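Local atomic coordinates of glycosyl transferase (Staphylococcus aureus, PDB entry 5TZJ), a protein that belongs to glycosyltransferase family 2, whose members have an alpha/beta GT-A fold, and holds uridine-diphosphate-N-acetylglucosamine in a pocket of that fold. Residues Val87-Ser92 with Ala160-Asn165; Tyr149-Thr154 with Lys184-Ala189; Ile167-Pro170 with Ala176-Gln179. All coordinates share one frame; numbering follows the deposited sequence.

Contact 1 of 3, residues Val87-Ser92 with Ala160-Asn165; sequences VLFVDS and ALLKDN. With UD1 (uridine-diphosphate-N-acetylglucosamine), chain C.
Apolar contact joins strand residues V87 and F89 to L162 of helix 159-164. L162 aims its CB at the strand and, with CD1 anti to CA (chi2 -179°), reaches V87 CG2 with that methyl at 3.7 Å. The two side chains pass obliquely. The same CD1 lies 4.4 Å from F89 CE2, near the ring plane and therefore at the ring's edge. All three residues are buried, and L79 and F181 pack round L162 as well, so a polar group would find few partners here.

Hydrogen bonds do other work at the two ends. N165 ND2 turns back to L161 O, one turn earlier, meeting a lone pair in the carbonyl plane. Beyond the strand, D91 OD2 accepts from UD1 O3' at 2.6 Å, while the other oxygen, OD1, makes a salt bridge with R75, which should fix the carboxylate's rotation. The backbone N of S92 gives a nearly straight bond to UD1 O3B (2.8 Å, 169°), and S92 OG is bonded to UD1 O2' at 2.8 Å. A central strand packed against a helix and running out into an acidic loop at the ligand is the place where GT-A glycosyltransferases carry their DXD motif.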
loop_
_atom_site.group_PDB
_atom_site.type_symbol
_atom_site.label_atom_id
_atom_site.label_comp_id
_atom_site.label_asym_id
_atom_site.label_seq_id
_atom_site.Cartn_x
_atom_site.Cartn_y
_atom_site.Cartn_z
ATOM N N VAL A 87 -3.020 14.952 -7.486
ATOM C CA VAL A 87 -3.322 13.772 -8.278
ATOM C C VAL A 87 -4.208 12.809 -7.501
ATOM O O VAL A 87 -4.148 12.693 -6.264
ATOM C CB VAL A 87 -2.070 13.038 -8.801
ATOM C CG1 VAL A 87 -1.238 13.969 -9.708
ATOM C CG2 VAL A 87 -1.228 12.486 -7.677
ATOM N N LEU A 88 -5.036 12.089 -8.261
ATOM C CA LEU A 88 -5.816 10.966 -7.753
ATOM C C LEU A 88 -5.545 9.777 -8.653
ATOM O O LEU A 88 -5.748 9.868 -9.866
ATOM C CB LEU A 88 -7.309 11.271 -7.748
ATOM C CG LEU A 88 -8.243 10.086 -7.488
ATOM C CD1 LEU A 88 -8.042 9.456 -6.100
ATOM C CD2 LEU A 88 -9.720 10.582 -7.678
ATOM N N PHE A 89 -5.094 8.676 -8.064
ATOM C CA PHE A 89 -4.875 7.440 -8.799
ATOM C C PHE A 89 -6.120 6.561 -8.716
ATOM O O PHE A 89 -6.590 6.233 -7.626
ATOM C CB PHE A 89 -3.664 6.674 -8.249
ATOM C CG PHE A 89 -2.375 7.430 -8.342
ATOM C CD1 PHE A 89 -1.601 7.400 -9.539
ATOM C CD2 PHE A 89 -1.953 8.221 -7.296
ATOM C CE1 PHE A 89 -0.408 8.111 -9.623
ATOM C CE2 PHE A 89 -0.753 8.929 -7.370
ATOM C CZ PHE A 89 0.018 8.877 -8.539
ATOM N N VAL A 90 -6.649 6.172 -9.867
ATOM C CA VAL A 90 -7.771 5.243 -9.918
ATOM C C VAL A 90 -7.409 4.110 -10.852
ATOM O O VAL A 90 -7.025 4.354 -12.004
ATOM C CB VAL A 90 -9.057 5.913 -10.423
ATOM C CG1 VAL A 90 -10.215 4.913 -10.272
ATOM C CG2 VAL A 90 -9.279 7.188 -9.676
ATOM N N ASP A 91 -7.615 2.890 -10.394
ATOM C CA ASP A 91 -7.345 1.734 -11.231
ATOM C C ASP A 91 -8.477 1.473 -12.208
ATOM O O ASP A 91 -9.639 1.854 -11.986
ATOM C CB ASP A 91 -7.094 0.510 -10.374
ATOM C CG ASP A 91 -5.791 0.623 -9.633
ATOM O OD1 ASP A 91 -4.937 1.457 -10.068
ATOM O OD2 ASP A 91 -5.628 -0.119 -8.655
ATOM N N SER A 92 -8.104 0.843 -13.332
ATOM C CA SER A 92 -8.968 0.808 -14.503
ATOM C C SER A 92 -10.272 0.056 -14.253
ATOM O O SER A 92 -11.257 0.291 -14.964
ATOM C CB SER A 92 -8.204 0.195 -15.679
ATOM O OG SER A 92 -7.826 -1.136 -15.399
ATOM N N ALA A 160 3.025 18.622 -6.105
ATOM C CA ALA A 160 4.353 19.086 -5.696
ATOM C C ALA A 160 4.944 18.245 -4.566
ATOM O O ALA A 160 6.177 18.166 -4.436
ATOM C CB ALA A 160 4.298 20.553 -5.271
ATOM N N LEU A 161 4.108 17.634 -3.716
ATOM C CA LEU A 161 4.686 16.774 -2.682
ATOM C C LEU A 161 5.418 15.615 -3.316
ATOM O O LEU A 161 6.531 15.266 -2.906
ATOM C CB LEU A 161 3.615 16.251 -1.724
ATOM C CG LEU A 161 4.118 15.129 -0.807
ATOM C CD1 LEU A 161 4.850 15.697 0.426
ATOM C CD2 LEU A 161 2.954 14.281 -0.408
ATOM N N LEU A 162 4.811 15.021 -4.335
ATOM C CA LEU A 162 5.424 13.903 -5.036
ATOM C C LEU A 162 6.645 14.357 -5.821
ATOM O O LEU A 162 7.723 13.756 -5.726
ATOM C CB LEU A 162 4.379 13.244 -5.956
ATOM C CG LEU A 162 3.127 12.683 -5.223
ATOM C CD1 LEU A 162 2.136 12.009 -6.219
ATOM C CD2 LEU A 162 3.523 11.679 -4.072
ATOM N N LYS A 163 6.509 15.435 -6.573
ATOM C CA LYS A 163 7.577 15.771 -7.506
ATOM C C LYS A 163 8.754 16.438 -6.800
ATOM O O LYS A 163 9.907 16.127 -7.116
ATOM C CB LYS A 163 7.033 16.641 -8.650
ATOM C CG LYS A 163 6.103 15.848 -9.559
ATOM C CD LYS A 163 5.681 16.631 -10.823
ATOM C CE LYS A 163 4.845 15.724 -11.721
ATOM N NZ LYS A 163 4.151 16.442 -12.835
ATOM N N ASP A 164 8.491 17.310 -5.806
ATOM C CA ASP A 164 9.588 17.994 -5.116
ATOM C C ASP A 164 10.458 17.016 -4.356
ATOM O O ASP A 164 11.646 17.276 -4.171
ATOM C CB ASP A 164 9.068 19.055 -4.149
ATOM C CG ASP A 164 8.355 20.189 -4.858
ATOM O OD1 ASP A 164 8.431 20.257 -6.107
ATOM O OD2 ASP A 164 7.729 21.021 -4.164
ATOM N N ASN A 165 9.890 15.897 -3.908
ATOM C CA ASN A 165 10.625 14.888 -3.146
ATOM C C ASN A 165 10.961 13.661 -3.961
ATOM O O ASN A 165 11.378 12.648 -3.386
ATOM C CB ASN A 165 9.829 14.477 -1.916
ATOM C CG ASN A 165 9.629 15.627 -0.990
ATOM O OD1 ASN A 165 10.585 16.074 -0.345
ATOM N ND2 ASN A 165 8.416 16.197 -0.994
HETATM C "C1'" UD1 C . -4.408 -3.549 -6.006
HETATM C "C2'" UD1 C . -4.270 -2.065 -5.692
HETATM C "C3'" UD1 C . -3.603 -1.441 -6.872
HETATM C "C4'" UD1 C . -2.187 -1.899 -6.845
HETATM C "C5'" UD1 C . -2.178 -3.385 -7.209
HETATM C "C6'" UD1 C . -0.781 -3.933 -7.168
HETATM C "C7'" UD1 C . -6.065 -1.432 -4.055
HETATM C "C8'" UD1 C . -5.219 -2.047 -2.954
HETATM N "N2'" UD1 C . -5.602 -1.457 -5.419
HETATM O "O1'" UD1 C . -5.274 -3.639 -7.077
HETATM O "O3'" UD1 C . -3.737 0.009 -6.884
HETATM O "O4'" UD1 C . -1.415 -1.139 -7.754
HETATM O "O5'" UD1 C . -3.042 -4.149 -6.267
HETATM O "O6'" UD1 C . -0.120 -3.460 -6.020
HETATM O "O7'" UD1 C . -7.115 -0.950 -3.821
HETATM N N1 UD1 C . -1.972 -2.471 -14.790
HETATM C C2 UD1 C . -0.947 -1.897 -15.707
HETATM N N3 UD1 C . 0.113 -2.769 -16.306
HETATM C C4 UD1 C . 0.127 -4.187 -15.963
HETATM C C5 UD1 C . -0.891 -4.755 -15.020
HETATM C C6 UD1 C . -1.935 -3.880 -14.437
HETATM O O2 UD1 C . -0.979 -0.754 -15.965
HETATM O O4 UD1 C . 0.966 -4.881 -16.439
HETATM C C1B UD1 C . -2.937 -1.584 -14.192
HETATM C C2B UD1 C . -4.467 -2.138 -14.200
HETATM O "O2'" UD1 C . -5.072 -1.857 -15.524
HETATM C C3B UD1 C . -5.044 -1.510 -13.176
HETATM C C4B UD1 C . -3.924 -1.264 -12.145
HETATM O O4B UD1 C . -2.602 -1.454 -12.910
HETATM O O3B UD1 C . -5.536 -0.142 -13.570
HETATM C C5B UD1 C . -3.912 -2.171 -11.045
HETATM O O5B UD1 C . -3.777 -3.484 -11.517
HETATM P PA UD1 C . -4.884 -4.577 -10.967
HETATM O O1A UD1 C . -4.808 -5.845 -11.777
HETATM O O2A UD1 C . -6.274 -3.968 -11.006
HETATM O O3A UD1 C . -4.430 -4.817 -9.380
HETATM P PB UD1 C . -5.403 -4.970 -8.051
HETATM O O1B UD1 C . -6.869 -5.146 -8.380
HETATM O O2B UD1 C . -4.858 -6.260 -7.460
#

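Contact 2 of 3, residues Tyr149-Thr154 with Lys184-Ala189; sequences YTLSPT and KAYLNA. With UD1 (uridine-diphosphate-N-acetylglucosamine), chain C.
Y186 reaches from helix 177-188 to the backbone of T150, and its phenol is the largest part of this contact. Its CB heads for the loop, and a chi1 of -75°, which sets CG beside the backbone N, carries the ring on in that direction. The hydroxyl donates to T150 O at 2.8 Å, meeting the carbonyl nearly head-on with a C=O...donor angle of 170°. Tyrosine suits the place because it spans a distance with an apolar ring and delivers one polar atom at the end, here to a carbonyl in a loop without regular structure.

T150 adds a methyl: its CG2 lies 3.9 Å from Y186 OH, the two side chains crossing at about a right angle. The threonine hydroxyl is directed to another partner, with OG1 anti to the backbone N (chi1 179°) and bonded to K155 NZ, while CG2 is left to pack beside the phenol oxygen; the side chain also touches L117 and M132.

L151 comes against the ring with one methyl, CD2, 3.7 Å from Y186 CE2 in an oblique approach. Its own carbonyl is bonded to T182 of the same helix as Y186, so loop and helix are joined at two successive carbonyls.

The loop's next two residues face the ligand: S152 CB lies 3.5 Å from UD1 C8', and P153 CD lies 3.5 Å from UD1 O3'. At the far end of the helix, K184 O takes two bonds, from N188 N on one side of the carbonyl plane and from N188 ND2 on the other.

Around the contact, strand 115-122 packs on both T150 and Y186 through L117, and F249 and R252 of helix 239-256 meet L151, leaving the loop wedged between helix 177-188, strand 115-122 and helix 239-256.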
loop_
_atom_site.group_PDB
_atom_site.type_symbol
_atom_site.label_atom_id
_atom_site.label_comp_id
_atom_site.label_asym_id
_atom_site.label_seq_id
_atom_site.Cartn_x
_atom_site.Cartn_y
_atom_site.Cartn_z
ATOM N N TYR A 149 -2.142 1.175 7.820
ATOM C CA TYR A 149 -2.827 -0.015 7.345
ATOM C C TYR A 149 -3.437 0.146 5.954
ATOM O O TYR A 149 -4.010 -0.831 5.455
ATOM C CB TYR A 149 -3.881 -0.448 8.360
ATOM C CG TYR A 149 -3.166 -1.030 9.570
ATOM C CD1 TYR A 149 -2.656 -0.203 10.561
ATOM C CD2 TYR A 149 -2.923 -2.396 9.674
ATOM C CE1 TYR A 149 -1.955 -0.729 11.667
ATOM C CE2 TYR A 149 -2.210 -2.943 10.797
ATOM C CZ TYR A 149 -1.715 -2.092 11.758
ATOM O OH TYR A 149 -0.992 -2.594 12.832
ATOM N N THR A 150 -3.276 1.314 5.295
ATOM C CA THR A 150 -3.699 1.478 3.902
ATOM C C THR A 150 -2.609 2.208 3.108
ATOM O O THR A 150 -2.397 3.410 3.277
ATOM C CB THR A 150 -5.076 2.169 3.780
ATOM O OG1 THR A 150 -5.400 2.303 2.382
ATOM C CG2 THR A 150 -5.120 3.542 4.430
ATOM N N LEU A 151 -1.901 1.453 2.252
ATOM C CA LEU A 151 -0.788 1.965 1.461
ATOM C C LEU A 151 -1.084 1.960 -0.037
ATOM O O LEU A 151 -0.198 2.277 -0.834
ATOM C CB LEU A 151 0.503 1.155 1.767
ATOM C CG LEU A 151 0.823 1.172 3.264
ATOM C CD1 LEU A 151 2.060 0.296 3.568
ATOM C CD2 LEU A 151 1.021 2.620 3.680
ATOM N N SER A 152 -2.311 1.632 -0.434
ATOM C CA SER A 152 -2.661 1.654 -1.833
ATOM C C SER A 152 -2.571 3.091 -2.348
ATOM O O SER A 152 -2.598 4.051 -1.565
ATOM C CB SER A 152 -4.064 1.094 -2.013
ATOM O OG SER A 152 -5.030 1.967 -1.427
ATOM N N PRO A 153 -2.442 3.282 -3.655
ATOM C CA PRO A 153 -2.286 4.648 -4.163
ATOM C C PRO A 153 -3.610 5.354 -4.450
ATOM O O PRO A 153 -3.604 6.459 -5.024
ATOM C CB PRO A 153 -1.475 4.418 -5.451
ATOM C CG PRO A 153 -1.954 3.084 -5.958
ATOM C CD PRO A 153 -2.220 2.259 -4.698
ATOM N N THR A 154 -4.736 4.749 -4.058
ATOM C CA THR A 154 -6.089 5.230 -4.408
ATOM C C THR A 154 -6.528 6.338 -3.446
ATOM O O THR A 154 -7.535 6.238 -2.740
ATOM C CB THR A 154 -7.061 4.061 -4.355
ATOM O OG1 THR A 154 -7.015 3.496 -3.022
ATOM C CG2 THR A 154 -6.629 3.002 -5.354
ATOM N N LYS A 184 6.494 6.872 1.461
ATOM C CA LYS A 184 7.237 8.092 1.147
ATOM C C LYS A 184 6.327 9.318 1.197
ATOM O O LYS A 184 6.702 10.363 1.746
ATOM C CB LYS A 184 7.884 7.990 -0.250
ATOM C CG LYS A 184 9.191 7.174 -0.342
ATOM C CD LYS A 184 9.673 7.041 -1.822
ATOM C CE LYS A 184 10.998 6.248 -1.961
ATOM N NZ LYS A 184 11.464 6.022 -3.381
ATOM N N ALA A 185 5.141 9.223 0.597
ATOM C CA ALA A 185 4.252 10.389 0.600
ATOM C C ALA A 185 3.811 10.706 2.025
ATOM O O ALA A 185 3.745 11.876 2.417
ATOM C CB ALA A 185 3.028 10.143 -0.286
ATOM N N TYR A 186 3.525 9.671 2.823
ATOM C CA TYR A 186 3.179 9.919 4.227
ATOM C C TYR A 186 4.331 10.593 4.960
ATOM O O TYR A 186 4.135 11.574 5.702
ATOM C CB TYR A 186 2.828 8.610 4.929
ATOM C CG TYR A 186 1.473 7.975 4.636
ATOM C CD1 TYR A 186 0.417 8.707 4.166
ATOM C CD2 TYR A 186 1.268 6.610 4.894
ATOM C CE1 TYR A 186 -0.849 8.081 3.942
ATOM C CE2 TYR A 186 0.038 5.987 4.712
ATOM C CZ TYR A 186 -1.024 6.732 4.226
ATOM O OH TYR A 186 -2.225 6.086 4.019
ATOM N N LEU A 187 5.544 10.059 4.794
ATOM C CA LEU A 187 6.697 10.564 5.539
ATOM C C LEU A 187 7.032 12.032 5.199
ATOM O O LEU A 187 7.580 12.754 6.038
ATOM C CB LEU A 187 7.899 9.653 5.287
ATOM C CG LEU A 187 7.925 8.272 5.994
ATOM C CD1 LEU A 187 8.998 7.355 5.404
ATOM C CD2 LEU A 187 8.100 8.377 7.542
ATOM N N ASN A 188 6.733 12.490 3.986
ATOM C CA ASN A 188 7.094 13.835 3.559
ATOM C C ASN A 188 5.982 14.864 3.714
ATOM O O ASN A 188 6.252 16.062 3.575
ATOM C CB ASN A 188 7.536 13.819 2.081
ATOM C CG ASN A 188 8.924 13.255 1.919
ATOM O OD1 ASN A 188 9.920 13.934 2.201
ATOM N ND2 ASN A 188 9.006 12.001 1.499
ATOM N N ALA A 189 4.753 14.449 3.987
ATOM C CA ALA A 189 3.649 15.387 3.918
ATOM C C ALA A 189 3.615 16.214 5.192
ATOM O O ALA A 189 3.947 15.730 6.271
ATOM C CB ALA A 189 2.319 14.657 3.739
HETATM C "C1'" UD1 C . -4.408 -3.549 -6.006
HETATM C "C2'" UD1 C . -4.270 -2.065 -5.692
HETATM C "C3'" UD1 C . -3.603 -1.441 -6.872
HETATM C "C4'" UD1 C . -2.187 -1.899 -6.845
HETATM C "C5'" UD1 C . -2.178 -3.385 -7.209
HETATM C "C6'" UD1 C . -0.781 -3.933 -7.168
HETATM C "C7'" UD1 C . -6.065 -1.432 -4.055
HETATM C "C8'" UD1 C . -5.219 -2.047 -2.954
HETATM N "N2'" UD1 C . -5.602 -1.457 -5.419
HETATM O "O1'" UD1 C . -5.274 -3.639 -7.077
HETATM O "O3'" UD1 C . -3.737 0.009 -6.884
HETATM O "O4'" UD1 C . -1.415 -1.139 -7.754
HETATM O "O5'" UD1 C . -3.042 -4.149 -6.267
HETATM O "O6'" UD1 C . -0.120 -3.460 -6.020
HETATM O "O7'" UD1 C . -7.115 -0.950 -3.821
HETATM N N1 UD1 C . -1.972 -2.471 -14.790
HETATM C C2 UD1 C . -0.947 -1.897 -15.707
HETATM N N3 UD1 C . 0.113 -2.769 -16.306
HETATM C C4 UD1 C . 0.127 -4.187 -15.963
HETATM C C5 UD1 C . -0.891 -4.755 -15.020
HETATM C C6 UD1 C . -1.935 -3.880 -14.437
HETATM O O2 UD1 C . -0.979 -0.754 -15.965
HETATM O O4 UD1 C . 0.966 -4.881 -16.439
HETATM C C1B UD1 C . -2.937 -1.584 -14.192
HETATM C C2B UD1 C . -4.467 -2.138 -14.200
HETATM O "O2'" UD1 C . -5.072 -1.857 -15.524
HETATM C C3B UD1 C . -5.044 -1.510 -13.176
HETATM C C4B UD1 C . -3.924 -1.264 -12.145
HETATM O O4B UD1 C . -2.602 -1.454 -12.910
HETATM O O3B UD1 C . -5.536 -0.142 -13.570
HETATM C C5B UD1 C . -3.912 -2.171 -11.045
HETATM O O5B UD1 C . -3.777 -3.484 -11.517
HETATM P PA UD1 C . -4.884 -4.577 -10.967
HETATM O O1A UD1 C . -4.808 -5.845 -11.777
HETATM O O2A UD1 C . -6.274 -3.968 -11.006
HETATM O O3A UD1 C . -4.430 -4.817 -9.380
HETATM P PB UD1 C . -5.403 -4.970 -8.051
HETATM O O1B UD1 C . -6.869 -5.146 -8.380
HETATM O O2B UD1 C . -4.858 -6.260 -7.460
#

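Contact 3 of 3, residues Ile167-Pro170 with Ala176-Gln179; sequences IYFP and AEDQ. With UD1 (uridine-diphosphate-N-acetylglucosamine), chain C.
P170 and E177 bring their CA atoms to within 5.5 Å of each other where the incoming loop passes the N-terminal part of helix 177-188; just before it A176 has a positive phi of 68°, and Q179 N is bonded to A176 O. P170 lays its ring against this turn with CD 3.4 Å from E177 O. The compact, rigid ring of proline fits closely beside that carbonyl and, having no N-H, leaves no donor to satisfy at the seam.

F169 meets the same turn with its edge. CD1 is 4.0 Å from E177 O and CE1 4.2 Å from D178 CA, both near the ring plane.

E177 starts towards the loop, but with CG in the position between backbone N and carbonyl carbon (chi1 85°) and a bend at chi2 (-54°) the chain folds round to the ligand. Its carboxylate spans two sugar hydroxyls: OE1 accepts from UD1 O4' at 2.7 Å, OE2 from UD1 O6' at 2.7 Å. R75 makes a salt bridge to OE1 and a cation-pi contact to F169, tying the acid to the aromatic side.

In the fold, F169 stacks on F181 one turn further along the helix and meets F89 of strand 86-89 edge-to-face, F169 O accepts from N76 of helix 72-81, and helix 218-233 packs on A176 and Q179.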
loop_
_atom_site.group_PDB
_atom_site.type_symbol
_atom_site.label_atom_id
_atom_site.label_comp_id
_atom_site.label_asym_id
_atom_site.label_seq_id
_atom_site.Cartn_x
_atom_site.Cartn_y
_atom_site.Cartn_z
ATOM N N ILE A 167 9.157 11.316 -5.607
ATOM C CA ILE A 167 8.413 10.143 -5.143
ATOM C C ILE A 167 7.771 9.505 -6.366
ATOM O O ILE A 167 6.914 10.110 -7.014
ATOM C CB ILE A 167 7.374 10.500 -4.075
ATOM C CG1 ILE A 167 8.085 11.113 -2.871
ATOM C CG2 ILE A 167 6.584 9.253 -3.628
ATOM C CD1 ILE A 167 7.079 11.586 -1.735
ATOM N N TYR A 168 8.217 8.296 -6.700
ATOM C CA TYR A 168 7.712 7.556 -7.849
ATOM C C TYR A 168 7.415 6.138 -7.407
ATOM O O TYR A 168 7.778 5.724 -6.311
ATOM C CB TYR A 168 8.710 7.584 -9.023
ATOM C CG TYR A 168 8.630 8.936 -9.676
ATOM C CD1 TYR A 168 7.561 9.249 -10.521
ATOM C CD2 TYR A 168 9.547 9.938 -9.375
ATOM C CE1 TYR A 168 7.433 10.521 -11.097
ATOM C CE2 TYR A 168 9.432 11.225 -9.943
ATOM C CZ TYR A 168 8.373 11.505 -10.801
ATOM O OH TYR A 168 8.232 12.759 -11.364
ATOM N N PHE A 169 6.732 5.406 -8.260
ATOM C CA PHE A 169 6.493 3.978 -8.089
ATOM C C PHE A 169 7.702 3.180 -8.566
ATOM O O PHE A 169 8.271 3.487 -9.622
ATOM C CB PHE A 169 5.250 3.546 -8.900
ATOM C CG PHE A 169 3.961 4.161 -8.394
ATOM C CD1 PHE A 169 3.304 3.614 -7.293
ATOM C CD2 PHE A 169 3.439 5.293 -8.982
ATOM C CE1 PHE A 169 2.141 4.149 -6.815
ATOM C CE2 PHE A 169 2.268 5.853 -8.486
ATOM C CZ PHE A 169 1.613 5.267 -7.383
ATOM N N PRO A 170 8.095 2.134 -7.846
ATOM C CA PRO A 170 9.027 1.160 -8.442
ATOM C C PRO A 170 8.413 0.581 -9.711
ATOM O O PRO A 170 7.211 0.318 -9.764
ATOM C CB PRO A 170 9.169 0.089 -7.355
ATOM C CG PRO A 170 8.847 0.836 -6.077
ATOM C CD PRO A 170 7.773 1.819 -6.443
ATOM N N ALA A 176 3.027 -4.695 -4.449
ATOM C CA ALA A 176 3.711 -4.044 -3.333
ATOM C C ALA A 176 4.441 -2.762 -3.743
ATOM O O ALA A 176 4.979 -2.068 -2.869
ATOM C CB ALA A 176 4.689 -4.979 -2.603
ATOM N N GLU A 177 4.418 -2.396 -5.028
ATOM C CA GLU A 177 5.012 -1.144 -5.505
ATOM C C GLU A 177 4.351 0.073 -4.846
ATOM O O GLU A 177 5.001 1.104 -4.623
ATOM C CB GLU A 177 4.937 -1.117 -7.063
ATOM C CG GLU A 177 3.630 -0.611 -7.745
ATOM C CD GLU A 177 2.279 -1.294 -7.316
ATOM O OE1 GLU A 177 1.215 -0.628 -7.414
ATOM O OE2 GLU A 177 2.239 -2.471 -6.892
ATOM N N ASP A 178 3.099 -0.047 -4.445
ATOM C CA ASP A 178 2.435 1.119 -3.868
ATOM C C ASP A 178 2.912 1.369 -2.448
ATOM O O ASP A 178 2.890 2.504 -1.974
ATOM C CB ASP A 178 0.916 0.921 -3.910
ATOM C CG ASP A 178 0.475 -0.490 -3.430
ATOM O OD1 ASP A 178 1.324 -1.397 -3.203
ATOM O OD2 ASP A 178 -0.743 -0.698 -3.295
ATOM N N GLN A 179 3.370 0.328 -1.756
ATOM C CA GLN A 179 3.624 0.506 -0.330
ATOM C C GLN A 179 4.726 1.529 -0.109
ATOM O O GLN A 179 4.609 2.392 0.771
ATOM C CB GLN A 179 3.993 -0.825 0.310
ATOM C CG GLN A 179 2.774 -1.791 0.313
ATOM C CD GLN A 179 3.014 -3.006 1.181
ATOM O OE1 GLN A 179 3.728 -2.943 2.200
ATOM N NE2 GLN A 179 2.399 -4.114 0.807
HETATM C "C1'" UD1 C . -4.408 -3.549 -6.006
HETATM C "C2'" UD1 C . -4.270 -2.065 -5.692
HETATM C "C3'" UD1 C . -3.603 -1.441 -6.872
HETATM C "C4'" UD1 C . -2.187 -1.899 -6.845
HETATM C "C5'" UD1 C . -2.178 -3.385 -7.209
HETATM C "C6'" UD1 C . -0.781 -3.933 -7.168
HETATM C "C7'" UD1 C . -6.065 -1.432 -4.055
HETATM C "C8'" UD1 C . -5.219 -2.047 -2.954
HETATM N "N2'" UD1 C . -5.602 -1.457 -5.419
HETATM O "O1'" UD1 C . -5.274 -3.639 -7.077
HETATM O "O3'" UD1 C . -3.737 0.009 -6.884
HETATM O "O4'" UD1 C . -1.415 -1.139 -7.754
HETATM O "O5'" UD1 C . -3.042 -4.149 -6.267
HETATM O "O6'" UD1 C . -0.120 -3.460 -6.020
HETATM O "O7'" UD1 C . -7.115 -0.950 -3.821
HETATM N N1 UD1 C . -1.972 -2.471 -14.790
HETATM C C2 UD1 C . -0.947 -1.897 -15.707
HETATM N N3 UD1 C . 0.113 -2.769 -16.306
HETATM C C4 UD1 C . 0.127 -4.187 -15.963
HETATM C C5 UD1 C . -0.891 -4.755 -15.020
HETATM C C6 UD1 C . -1.935 -3.880 -14.437
HETATM O O2 UD1 C . -0.979 -0.754 -15.965
HETATM O O4 UD1 C . 0.966 -4.881 -16.439
HETATM C C1B UD1 C . -2.937 -1.584 -14.192
HETATM C C2B UD1 C . -4.467 -2.138 -14.200
HETATM O "O2'" UD1 C . -5.072 -1.857 -15.524
HETATM C C3B UD1 C . -5.044 -1.510 -13.176
HETATM C C4B UD1 C . -3.924 -1.264 -12.145
HETATM O O4B UD1 C . -2.602 -1.454 -12.910
HETATM O O3B UD1 C . -5.536 -0.142 -13.570
HETATM C C5B UD1 C . -3.912 -2.171 -11.045
HETATM O O5B UD1 C . -3.777 -3.484 -11.517
HETATM P PA UD1 C . -4.884 -4.577 -10.967
HETATM O O1A UD1 C . -4.808 -5.845 -11.777
HETATM O O2A UD1 C . -6.274 -3.968 -11.006
HETATM O O3A UD1 C . -4.430 -4.817 -9.380
HETATM P PB UD1 C . -5.403 -4.970 -8.051
HETATM O O1B UD1 C . -6.869 -5.146 -8.380
HETATM O O2B UD1 C . -4.858 -6.260 -7.460
#

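From the N terminus, strand 86-89 opens contact 1, and the chain then runs through strand 115-122 to the loop 149-154, which opens contact 2. Helix 159-164 comes back to close contact 1, so contacts 1 and 2 cross. Contact 3 follows in series with contact 1 and closes a short loop between 167-170 and 176-179, nested inside the one that contact 2 closes at 184-189. The seams also touch: F89 CB lies 3.2 Å from P153 O, and P153 CD lies 3.5 Å from D178 CB. Contact 1 ties strand 86-89 to helix 159-164, contacts 2 and 3 tie two loops to helix 177-188, and all three have residues beside UD1.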